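Local atomic coordinates of interleukin-2 receptor subunit beta (Mus musculus, PDB entry 6DG5), a protein that serves as the beta subunit of the interleukin-2 receptor, which binds the cytokine and probably transduces its mitogenic signal. Residues N29-A37 with N45-V53; F11-S19 with N61-S72. All blocks are in the same frame, centred on the assembly; numbering follows the deposited sequence.

Interaction 1 of 2, residues N29-A37 with N45-V53; sequences NVTTCHVHA and NKTCELTLV. With MAN (alpha-D-mannopyranose), chain E.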
loop_
_atom_site.group_PDB
_atom_site.type_symbol
_atom_site.label_atom_id
_atom_site.label_comp_id
_atom_site.label_asym_id
_atom_site.label_seq_id
_atom_site.Cartn_x
_atom_site.Cartn_y
_atom_site.Cartn_z
ATOM N N ASN B 29 31.647 34.805 -4.834
ATOM C CA ASN B 29 31.199 33.631 -4.095
ATOM C C ASN B 29 31.697 33.729 -2.658
ATOM O O ASN B 29 32.909 33.769 -2.417
ATOM C CB ASN B 29 31.707 32.353 -4.762
ATOM C CG ASN B 29 31.109 31.100 -4.156
ATOM O OD1 ASN B 29 29.971 31.107 -3.682
ATOM N ND2 ASN B 29 31.873 30.015 -4.168
ATOM N N VAL B 30 30.765 33.763 -1.706
ATOM C CA VAL B 30 31.105 33.996 -0.305
ATOM C C VAL B 30 31.493 32.692 0.378
ATOM O O VAL B 30 31.454 31.617 -0.231
ATOM C CB VAL B 30 29.944 34.681 0.437
ATOM C CG1 VAL B 30 29.828 36.134 0.001
ATOM C CG2 VAL B 30 28.652 33.938 0.178
ATOM N N THR B 31 31.856 32.781 1.659
ATOM C CA THR B 31 32.484 31.656 2.344
ATOM C C THR B 31 31.466 30.619 2.807
ATOM O O THR B 31 31.668 29.415 2.612
ATOM C CB THR B 31 33.303 32.160 3.532
ATOM O OG1 THR B 31 32.513 33.074 4.306
ATOM C CG2 THR B 31 34.564 32.862 3.052
ATOM N N THR B 32 30.375 31.058 3.432
ATOM C CA THR B 32 29.430 30.153 4.070
ATOM C C THR B 32 28.023 30.384 3.533
ATOM O O THR B 32 27.614 31.527 3.300
ATOM C CB THR B 32 29.463 30.324 5.602
ATOM O OG1 THR B 32 30.141 29.208 6.195
ATOM C CG2 THR B 32 28.062 30.434 6.188
ATOM N N CYS B 33 27.299 29.284 3.323
ATOM C CA CYS B 33 25.904 29.302 2.907
ATOM C C CYS B 33 25.150 28.212 3.653
ATOM O O CYS B 33 25.691 27.128 3.895
ATOM C CB CYS B 33 25.755 29.083 1.396
ATOM S SG CYS B 33 26.434 30.380 0.334
ATOM N N HIS B 34 23.898 28.494 4.003
ATOM C CA HIS B 34 23.080 27.580 4.786
ATOM C C HIS B 34 21.755 27.329 4.079
ATOM O O HIS B 34 21.375 28.040 3.145
ATOM C CB HIS B 34 22.831 28.117 6.201
ATOM C CG HIS B 34 23.989 27.934 7.133
ATOM N ND1 HIS B 34 25.269 28.334 6.818
ATOM C CD2 HIS B 34 24.058 27.393 8.373
ATOM C CE1 HIS B 34 26.077 28.048 7.822
ATOM N NE2 HIS B 34 25.367 27.477 8.779
ATOM N N VAL B 35 21.050 26.297 4.538
ATOM C CA VAL B 35 19.753 25.906 3.996
ATOM C C VAL B 35 18.748 25.893 5.138
ATOM O O VAL B 35 18.914 25.142 6.107
ATOM C CB VAL B 35 19.808 24.536 3.303
ATOM C CG1 VAL B 35 18.405 24.068 2.945
ATOM C CG2 VAL B 35 20.683 24.603 2.061
ATOM N N HIS B 36 17.712 26.719 5.026
ATOM C CA HIS B 36 16.652 26.793 6.023
ATOM C C HIS B 36 15.410 26.084 5.503
ATOM O O HIS B 36 15.012 26.283 4.351
ATOM C CB HIS B 36 16.320 28.247 6.365
ATOM C CG HIS B 36 17.302 28.891 7.290
ATOM N ND1 HIS B 36 18.661 28.885 7.057
ATOM C CD2 HIS B 36 17.122 29.563 8.451
ATOM C CE1 HIS B 36 19.275 29.528 8.034
ATOM N NE2 HIS B 36 18.364 29.949 8.893
ATOM N N ALA B 37 14.801 25.261 6.353
ATOM C CA ALA B 37 13.585 24.539 6.009
ATOM C C ALA B 37 12.573 24.705 7.131
ATOM O O ALA B 37 12.897 24.473 8.301
ATOM C CB ALA B 37 13.872 23.053 5.763
ATOM N N ASN B 45 12.025 24.655 12.641
ATOM C CA ASN B 45 12.772 25.299 11.563
ATOM C C ASN B 45 14.176 24.713 11.580
ATOM O O ASN B 45 14.950 24.988 12.502
ATOM C CB ASN B 45 12.796 26.815 11.745
ATOM C CG ASN B 45 13.557 27.525 10.645
ATOM O OD1 ASN B 45 13.862 26.940 9.605
ATOM N ND2 ASN B 45 13.867 28.796 10.868
ATOM N N LYS B 46 14.499 23.901 10.575
ATOM C CA LYS B 46 15.743 23.146 10.537
ATOM C C LYS B 46 16.763 23.814 9.622
ATOM O O LYS B 46 16.411 24.441 8.618
ATOM C CB LYS B 46 15.487 21.710 10.076
ATOM C CG LYS B 46 14.648 20.899 11.052
ATOM C CD LYS B 46 15.453 20.530 12.288
ATOM C CE LYS B 46 14.567 20.387 13.517
ATOM N NZ LYS B 46 13.490 19.374 13.339
ATOM N N THR B 47 18.041 23.666 9.977
ATOM C CA THR B 47 19.129 24.344 9.284
ATOM C C THR B 47 20.319 23.407 9.117
ATOM O O THR B 47 20.523 22.487 9.915
ATOM C CB THR B 47 19.579 25.606 10.037
ATOM O OG1 THR B 47 19.836 25.281 11.409
ATOM C CG2 THR B 47 18.511 26.690 9.964
ATOM N N CYS B 48 21.108 23.661 8.075
ATOM C CA CYS B 48 22.339 22.924 7.810
ATOM C C CYS B 48 23.248 23.803 6.963
ATOM O O CYS B 48 22.796 24.760 6.330
ATOM C CB CYS B 48 22.065 21.592 7.100
ATOM S SG CYS B 48 21.251 21.797 5.498
ATOM N N GLU B 49 24.533 23.461 6.943
ATOM C CA GLU B 49 25.525 24.200 6.172
ATOM C C GLU B 49 25.886 23.434 4.905
ATOM O O GLU B 49 26.110 22.220 4.946
ATOM C CB GLU B 49 26.786 24.457 6.994
ATOM C CG GLU B 49 27.833 25.292 6.265
ATOM C CD GLU B 49 29.170 25.320 6.978
ATOM O OE1 GLU B 49 29.372 24.495 7.894
ATOM O OE2 GLU B 49 30.020 26.164 6.619
ATOM N N LEU B 50 25.953 24.151 3.784
ATOM C CA LEU B 50 26.297 23.524 2.515
ATOM C C LEU B 50 27.789 23.219 2.453
ATOM O O LEU B 50 28.621 24.025 2.878
ATOM C CB LEU B 50 25.901 24.434 1.350
ATOM C CG LEU B 50 24.409 24.536 1.033
ATOM C CD1 LEU B 50 24.135 25.772 0.197
ATOM C CD2 LEU B 50 23.942 23.290 0.304
ATOM N N THR B 51 28.123 22.044 1.924
ATOM C CA THR B 51 29.502 21.598 1.793
ATOM C C THR B 51 29.747 21.118 0.369
ATOM O O THR B 51 28.862 20.523 -0.254
ATOM C CB THR B 51 29.823 20.477 2.791
ATOM O OG1 THR B 51 29.304 20.822 4.081
ATOM C CG2 THR B 51 31.328 20.272 2.899
ATOM N N LEU B 52 30.951 21.371 -0.138
ATOM C CA LEU B 52 31.283 21.048 -1.520
ATOM C C LEU B 52 31.504 19.550 -1.685
ATOM O O LEU B 52 32.211 18.925 -0.889
ATOM C CB LEU B 52 32.532 21.815 -1.956
ATOM C CG LEU B 52 32.895 21.746 -3.440
ATOM C CD1 LEU B 52 31.879 22.512 -4.271
ATOM C CD2 LEU B 52 34.301 22.275 -3.679
ATOM N N VAL B 53 30.906 18.976 -2.727
ATOM C CA VAL B 53 31.057 17.563 -3.053
ATOM C C VAL B 53 31.820 17.376 -4.358
ATOM O O VAL B 53 32.781 16.606 -4.423
ATOM C CB VAL B 53 29.683 16.857 -3.112
ATOM C CG1 VAL B 53 29.866 15.351 -3.192
ATOM C CG2 VAL B 53 28.841 17.235 -1.910
HETATM C C1 MAN E . 32.841 12.503 -3.845
HETATM C C2 MAN E . 31.871 12.795 -5.026
HETATM C C3 MAN E . 31.490 11.496 -5.744
HETATM C C4 MAN E . 32.738 10.675 -6.099
HETATM C C5 MAN E . 33.561 10.412 -4.832
HETATM C C6 MAN E . 34.846 9.651 -5.111
HETATM O O2 MAN E . 32.486 13.621 -6.020
HETATM O O3 MAN E . 30.719 11.749 -6.915
HETATM O O4 MAN E . 32.351 9.434 -6.675
HETATM O O5 MAN E . 33.927 11.677 -4.240
HETATM O O6 MAN E . 35.500 9.413 -3.868
#
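Residues 33-37 and 46-49 run antiparallel as neighbouring strands of a beta hairpin, with segment axes 4.7 Å apart at 160°. At one end Ala-37 and Lys-46 form a hydrogen-bonded pair, Ala-37 N lying 2.9 Å from Lys-46 O with the return bond also made; toward the other, Leu-50 N gives a nearly straight bond to Cys-33 O at 3.0 Å.

On one face, the two histidine rings each receive an aliphatic carbon from the other strand. Thr-47 CG2 sits 3.4 Å from the centroid of the His-36 ring, almost on its normal (6° off), a centred CH-pi contact. Over His-34 the equivalent contact is displaced toward the rim, with Glu-49 CB 3.9 Å from the ring centroid. The Glu-49 chain is extended (CG anti to N, chi1 -177°), which carries its carboxylate past the imidazole to a weak hydrogen bond from Thr-32 OG1 to OE2, 3.1 Å. His-34 also meets Trp-91 edge-to-face; with an alanine here, the methylenes of Glu-49 would probably lose their flat support and Trp-91 its aromatic partner.

Behind the histidines the contacts are largely apolar: Val-35 CG2 approaches Leu-50 CG at 3.9 Å, the two side chains crossing at about a right angle, and Trp-22 packs on Leu-50. Disulfides tie Cys-33 to Cys-85 and Cys-48 to Cys-60, each on the strand flanking the pair. In this N-terminal receptor domain, backbone bonds thus join the hairpin strands and disulfides link them outward to both neighbours, while the CH-pi contacts pack one face.

Interaction 2 of 2, residues F11-S19 with N61-S72; sequences FYNSRANVS and NLILGSFPESQS. With NAG (2-acetamido-2-deoxy-beta-D-glucopyranose), chain C; NAG (2-acetamido-2-deoxy-beta-D-glucopyranose), chain D.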
loop_
_atom_site.group_PDB
_atom_site.type_symbol
_atom_site.label_atom_id
_atom_site.label_comp_id
_atom_site.label_asym_id
_atom_site.label_seq_id
_atom_site.Cartn_x
_atom_site.Cartn_y
_atom_site.Cartn_z
ATOM N N PHE B 11 15.780 16.093 -1.961
ATOM C CA PHE B 11 15.231 14.745 -1.961
ATOM C C PHE B 11 14.923 14.300 -0.541
ATOM O O PHE B 11 15.678 14.588 0.392
ATOM C CB PHE B 11 16.192 13.751 -2.624
ATOM C CG PHE B 11 16.315 13.932 -4.107
ATOM C CD1 PHE B 11 15.248 13.644 -4.940
ATOM C CD2 PHE B 11 17.494 14.389 -4.670
ATOM C CE1 PHE B 11 15.351 13.809 -6.308
ATOM C CE2 PHE B 11 17.606 14.554 -6.039
ATOM C CZ PHE B 11 16.533 14.262 -6.859
ATOM N N TYR B 12 13.810 13.590 -0.393
ATOM C CA TYR B 12 13.309 13.127 0.894
ATOM C C TYR B 12 13.348 11.605 0.919
ATOM O O TYR B 12 12.831 10.953 0.004
ATOM C CB TYR B 12 11.887 13.653 1.123
ATOM C CG TYR B 12 11.181 13.144 2.359
ATOM C CD1 TYR B 12 11.823 13.106 3.590
ATOM C CD2 TYR B 12 9.855 12.733 2.300
ATOM C CE1 TYR B 12 11.172 12.650 4.723
ATOM C CE2 TYR B 12 9.193 12.282 3.427
ATOM C CZ TYR B 12 9.859 12.238 4.636
ATOM O OH TYR B 12 9.205 11.786 5.759
ATOM N N ASN B 13 13.971 11.043 1.954
ATOM C CA ASN B 13 14.139 9.600 2.061
ATOM C C ASN B 13 12.888 8.888 2.567
ATOM O O ASN B 13 12.965 7.701 2.901
ATOM C CB ASN B 13 15.327 9.274 2.973
ATOM C CG ASN B 13 14.996 9.417 4.447
ATOM O OD1 ASN B 13 14.159 10.234 4.835
ATOM N ND2 ASN B 13 15.657 8.620 5.279
ATOM N N SER B 14 11.755 9.592 2.628
ATOM C CA SER B 14 10.453 9.114 3.090
ATOM C C SER B 14 10.401 8.865 4.591
ATOM O O SER B 14 9.398 8.341 5.085
ATOM C CB SER B 14 9.999 7.843 2.358
ATOM O OG SER B 14 10.701 6.710 2.837
ATOM N N ARG B 15 11.441 9.231 5.339
ATOM C CA ARG B 15 11.390 9.108 6.792
ATOM C C ARG B 15 11.697 10.438 7.466
ATOM O O ARG B 15 10.781 11.215 7.756
ATOM C CB ARG B 15 12.353 8.027 7.286
ATOM C CG ARG B 15 11.782 6.616 7.246
ATOM C CD ARG B 15 10.326 6.599 7.685
ATOM N NE ARG B 15 9.948 5.338 8.318
ATOM C CZ ARG B 15 8.696 4.993 8.601
ATOM N NH1 ARG B 15 7.697 5.809 8.296
ATOM N NH2 ARG B 15 8.443 3.829 9.182
ATOM N N ALA B 16 12.980 10.718 7.720
ATOM C CA ALA B 16 13.337 11.931 8.447
ATOM C C ALA B 16 14.560 12.639 7.869
ATOM O O ALA B 16 15.219 13.397 8.590
ATOM C CB ALA B 16 13.587 11.612 9.922
ATOM N N ASN B 17 14.873 12.426 6.594
ATOM C CA ASN B 17 16.079 12.969 5.984
ATOM C C ASN B 17 15.711 13.665 4.684
ATOM O O ASN B 17 15.077 13.064 3.808
ATOM C CB ASN B 17 17.110 11.857 5.737
ATOM C CG ASN B 17 18.474 12.383 5.285
ATOM O OD1 ASN B 17 18.602 13.491 4.755
ATOM N ND2 ASN B 17 19.502 11.565 5.496
ATOM N N VAL B 18 16.097 14.932 4.573
ATOM C CA VAL B 18 15.948 15.707 3.352
ATOM C C VAL B 18 17.332 16.214 2.971
ATOM O O VAL B 18 18.002 16.875 3.776
ATOM C CB VAL B 18 14.964 16.874 3.526
ATOM C CG1 VAL B 18 14.862 17.681 2.244
ATOM C CG2 VAL B 18 13.595 16.356 3.948
ATOM N N SER B 19 17.762 15.902 1.751
ATOM C CA SER B 19 19.086 16.272 1.266
ATOM C C SER B 19 18.941 17.186 0.059
ATOM O O SER B 19 18.236 16.850 -0.897
ATOM C CB SER B 19 19.905 15.032 0.899
ATOM O OG SER B 19 21.244 15.380 0.593
ATOM N N ASN B 61 22.319 18.294 4.533
ATOM C CA ASN B 61 21.539 17.193 5.091
ATOM C C ASN B 61 20.681 17.710 6.237
ATOM O O ASN B 61 21.198 18.036 7.311
ATOM C CB ASN B 61 22.447 16.056 5.557
ATOM C CG ASN B 61 23.055 15.295 4.401
ATOM O OD1 ASN B 61 22.483 15.240 3.311
ATOM N ND2 ASN B 61 24.220 14.704 4.629
ATOM N N LEU B 62 19.372 17.777 6.008
ATOM C CA LEU B 62 18.410 18.173 7.034
ATOM C C LEU B 62 17.904 16.909 7.715
ATOM O O LEU B 62 17.103 16.163 7.148
ATOM C CB LEU B 62 17.268 18.973 6.418
ATOM C CG LEU B 62 17.632 20.332 5.819
ATOM C CD1 LEU B 62 16.702 20.677 4.665
ATOM C CD2 LEU B 62 17.580 21.410 6.890
ATOM N N ILE B 63 18.377 16.658 8.932
ATOM C CA ILE B 63 17.931 15.514 9.720
ATOM C C ILE B 63 16.723 15.962 10.534
ATOM O O ILE B 63 16.853 16.739 11.484
ATOM C CB ILE B 63 19.048 14.970 10.618
ATOM C CG1 ILE B 63 20.183 14.390 9.771
ATOM C CG2 ILE B 63 18.499 13.911 11.562
ATOM C CD1 ILE B 63 21.319 15.357 9.520
ATOM N N LEU B 64 15.542 15.473 10.161
ATOM C CA LEU B 64 14.281 15.968 10.701
ATOM C C LEU B 64 13.759 15.168 11.890
ATOM O O LEU B 64 12.711 15.525 12.438
ATOM C CB LEU B 64 13.205 15.980 9.608
ATOM C CG LEU B 64 13.071 17.214 8.717
ATOM C CD1 LEU B 64 14.234 17.331 7.757
ATOM C CD2 LEU B 64 11.757 17.165 7.960
ATOM N N GLY B 65 14.443 14.099 12.300
ATOM C CA GLY B 65 13.924 13.242 13.344
ATOM C C GLY B 65 15.024 12.714 14.242
ATOM O O GLY B 65 16.217 12.872 13.970
ATOM N N SER B 66 14.591 12.083 15.333
ATOM C CA SER B 66 15.497 11.431 16.269
ATOM C C SER B 66 15.769 9.983 15.883
ATOM O O SER B 66 16.894 9.502 16.043
ATOM C CB SER B 66 14.928 11.495 17.688
ATOM N N PHE B 67 14.739 9.266 15.371
ATOM C CA PHE B 67 14.888 7.901 14.890
ATOM C C PHE B 67 15.129 7.894 13.383
ATOM O O PHE B 67 14.714 8.820 12.679
ATOM C CB PHE B 67 13.637 7.080 15.206
ATOM C CG PHE B 67 13.097 7.294 16.590
ATOM C CD1 PHE B 67 13.796 6.851 17.702
ATOM C CD2 PHE B 67 11.877 7.923 16.780
ATOM C CE1 PHE B 67 13.296 7.047 18.977
ATOM C CE2 PHE B 67 11.370 8.121 18.052
ATOM C CZ PHE B 67 12.081 7.682 19.152
ATOM N N PRO B 68 15.803 6.866 12.858
ATOM C CA PRO B 68 15.925 6.765 11.394
ATOM C C PRO B 68 14.605 6.448 10.720
ATOM O O PRO B 68 14.339 6.948 9.620
ATOM C CB PRO B 68 16.951 5.636 11.199
ATOM C CG PRO B 68 17.608 5.457 12.536
ATOM C CD PRO B 68 16.570 5.819 13.548
ATOM N N GLU B 69 13.765 5.630 11.355
ATOM C CA GLU B 69 12.471 5.245 10.811
ATOM C C GLU B 69 11.338 6.140 11.299
ATOM O O GLU B 69 10.168 5.756 11.188
ATOM C CB GLU B 69 12.165 3.786 11.156
ATOM C CG GLU B 69 13.180 2.780 10.625
ATOM C CD GLU B 69 13.019 2.506 9.142
ATOM O OE1 GLU B 69 13.924 1.879 8.549
ATOM O OE2 GLU B 69 11.984 2.911 8.573
ATOM N N SER B 70 11.653 7.317 11.834
ATOM C CA SER B 70 10.620 8.224 12.316
ATOM C C SER B 70 9.974 8.950 11.142
ATOM O O SER B 70 10.665 9.434 10.240
ATOM C CB SER B 70 11.203 9.228 13.307
ATOM O OG SER B 70 11.859 10.283 12.629
ATOM N N GLN B 71 8.644 9.023 11.154
ATOM C CA GLN B 71 7.887 9.652 10.071
ATOM C C GLN B 71 7.763 11.138 10.378
ATOM O O GLN B 71 6.813 11.589 11.018
ATOM C CB GLN B 71 6.522 8.996 9.908
ATOM C CG GLN B 71 5.800 9.395 8.629
ATOM C CD GLN B 71 6.543 8.947 7.390
ATOM O OE1 GLN B 71 6.974 7.799 7.293
ATOM N NE2 GLN B 71 6.711 9.856 6.439
ATOM N N SER B 72 8.732 11.917 9.892
ATOM C CA SER B 72 8.776 13.336 10.226
ATOM C C SER B 72 7.874 14.176 9.331
ATOM O O SER B 72 7.452 15.264 9.738
ATOM C CB SER B 72 10.214 13.849 10.144
ATOM O OG SER B 72 10.691 13.808 8.812
HETATM C C1 NAG C . 20.855 11.872 5.118
HETATM C C2 NAG C . 21.808 10.850 5.766
HETATM C C3 NAG C . 23.216 10.945 5.166
HETATM C C4 NAG C . 23.182 10.945 3.643
HETATM C C5 NAG C . 22.242 12.048 3.178
HETATM C C6 NAG C . 22.097 12.149 1.677
HETATM C C7 NAG C . 21.180 10.327 8.086
HETATM C C8 NAG C . 21.369 10.689 9.528
HETATM N N2 NAG C . 21.866 11.059 7.204
HETATM O O3 NAG C . 24.003 9.857 5.637
HETATM O O4 NAG C . 24.500 11.182 3.161
HETATM O O5 NAG C . 20.938 11.778 3.701
HETATM O O6 NAG C . 20.782 11.817 1.255
HETATM O O7 NAG C . 20.442 9.411 7.736
HETATM C C1 NAG D . 24.897 10.325 2.062
HETATM C C2 NAG D . 26.013 11.068 1.325
HETATM C C3 NAG D . 26.525 10.234 0.153
HETATM C C4 NAG D . 26.889 8.824 0.601
HETATM C C5 NAG D . 25.730 8.200 1.381
HETATM C C6 NAG D . 26.054 6.845 1.969
HETATM C C7 NAG D . 25.640 13.481 1.588
HETATM C C8 NAG D . 25.100 14.725 0.954
HETATM N N2 NAG D . 25.547 12.364 0.859
HETATM O O3 NAG D . 27.660 10.874 -0.419
HETATM O O4 NAG D . 27.169 8.043 -0.557
HETATM O O5 NAG D . 25.370 9.048 2.481
HETATM O O6 NAG D . 26.829 6.963 3.153
HETATM O O7 NAG D . 26.135 13.484 2.710
#
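Val-18 and Leu-62 face each other as an antiparallel hydrogen-bonded pair, Val-18 N reaching Leu-62 O at 3.0 Å and Leu-62 N bonding back to Val-18 O. The ladder goes on through Leu-64 N to Ala-16 O, and Val-18 CG2 rests against Leu-64 CD1 at 4.0 Å.

Past the strands, the carbonyl oxygen of Arg-15 collects three donors. Ser-72 OG meets it in the carbonyl plane, on a lone pair, at 2.8 Å; its hydroxyl is brought round by a chi1 of 66°, between the backbone N and carbonyl carbon. Ser-72 N approaches from 36° above that plane, and Tyr-12 OH adds a third bond at 2.6 Å. The Arg-15 side chain, bent at chi2, brings NE to Glu-69 OE2 in a salt bridge, 3.2 Å, on the anti side of the carboxylate, with the two planar groups 77° apart.

In the second shell, Asn-13 makes an Asx turn whose OD1 takes Arg-15 N, at 2.9 Å, and Asn-17 N from opposite faces of its amide, fixing the bend that presents Arg-15. Glu-69 OE1 accepts from Gln-131 N, and Ser-14 OG and Gln-71 OE1 both bond to Ser-133, so the loop after strand 61-63 and the turn between strands 11-12 and 17-19 together meet the fibronectin type-III part of the chain.

On the face shared with Ser-19 and Asn-61, Asn-17, in an Asn-Val-Ser sequon, carries N-acetylglucosamine through a 1.4 Å bond from ND2 to C1, while Asn-61 ND2 donates to O7 of the next sugar at 3.0 Å. Apolar strand packing therefore gives way past the strand ends to a hydrogen-bonded, charge-paired turn at the domain boundary, and the Asn-17 face bears a glycan that also takes a hydrogen bond from the neighbouring strand.

In the fold
Interactions 1 and 2 lie in one antiparallel sheet, their centres about 17 Å apart, and meet where strands 46-54 and 57-63 run side by side. Leu-62 is the main go-between: its CD1 lies 3.9 Å from Ala-37 CB and its CD2 3.7 Å from Lys-46 O, while Cys-48 CB comes within 3.7 Å of Asn-61 O. Along the chain, the 29-37/45-53 hairpin falls within the span that 11-19 and 61-72 close. The glycan joined at Asn-17 in interaction 2 also reaches interaction 1, where a mannose O2 makes a weak hydrogen bond to Val-53 O at 3.4 Å. Interaction 2 borders the second domain and lies within reach of another protein chain, which does not touch interaction 1.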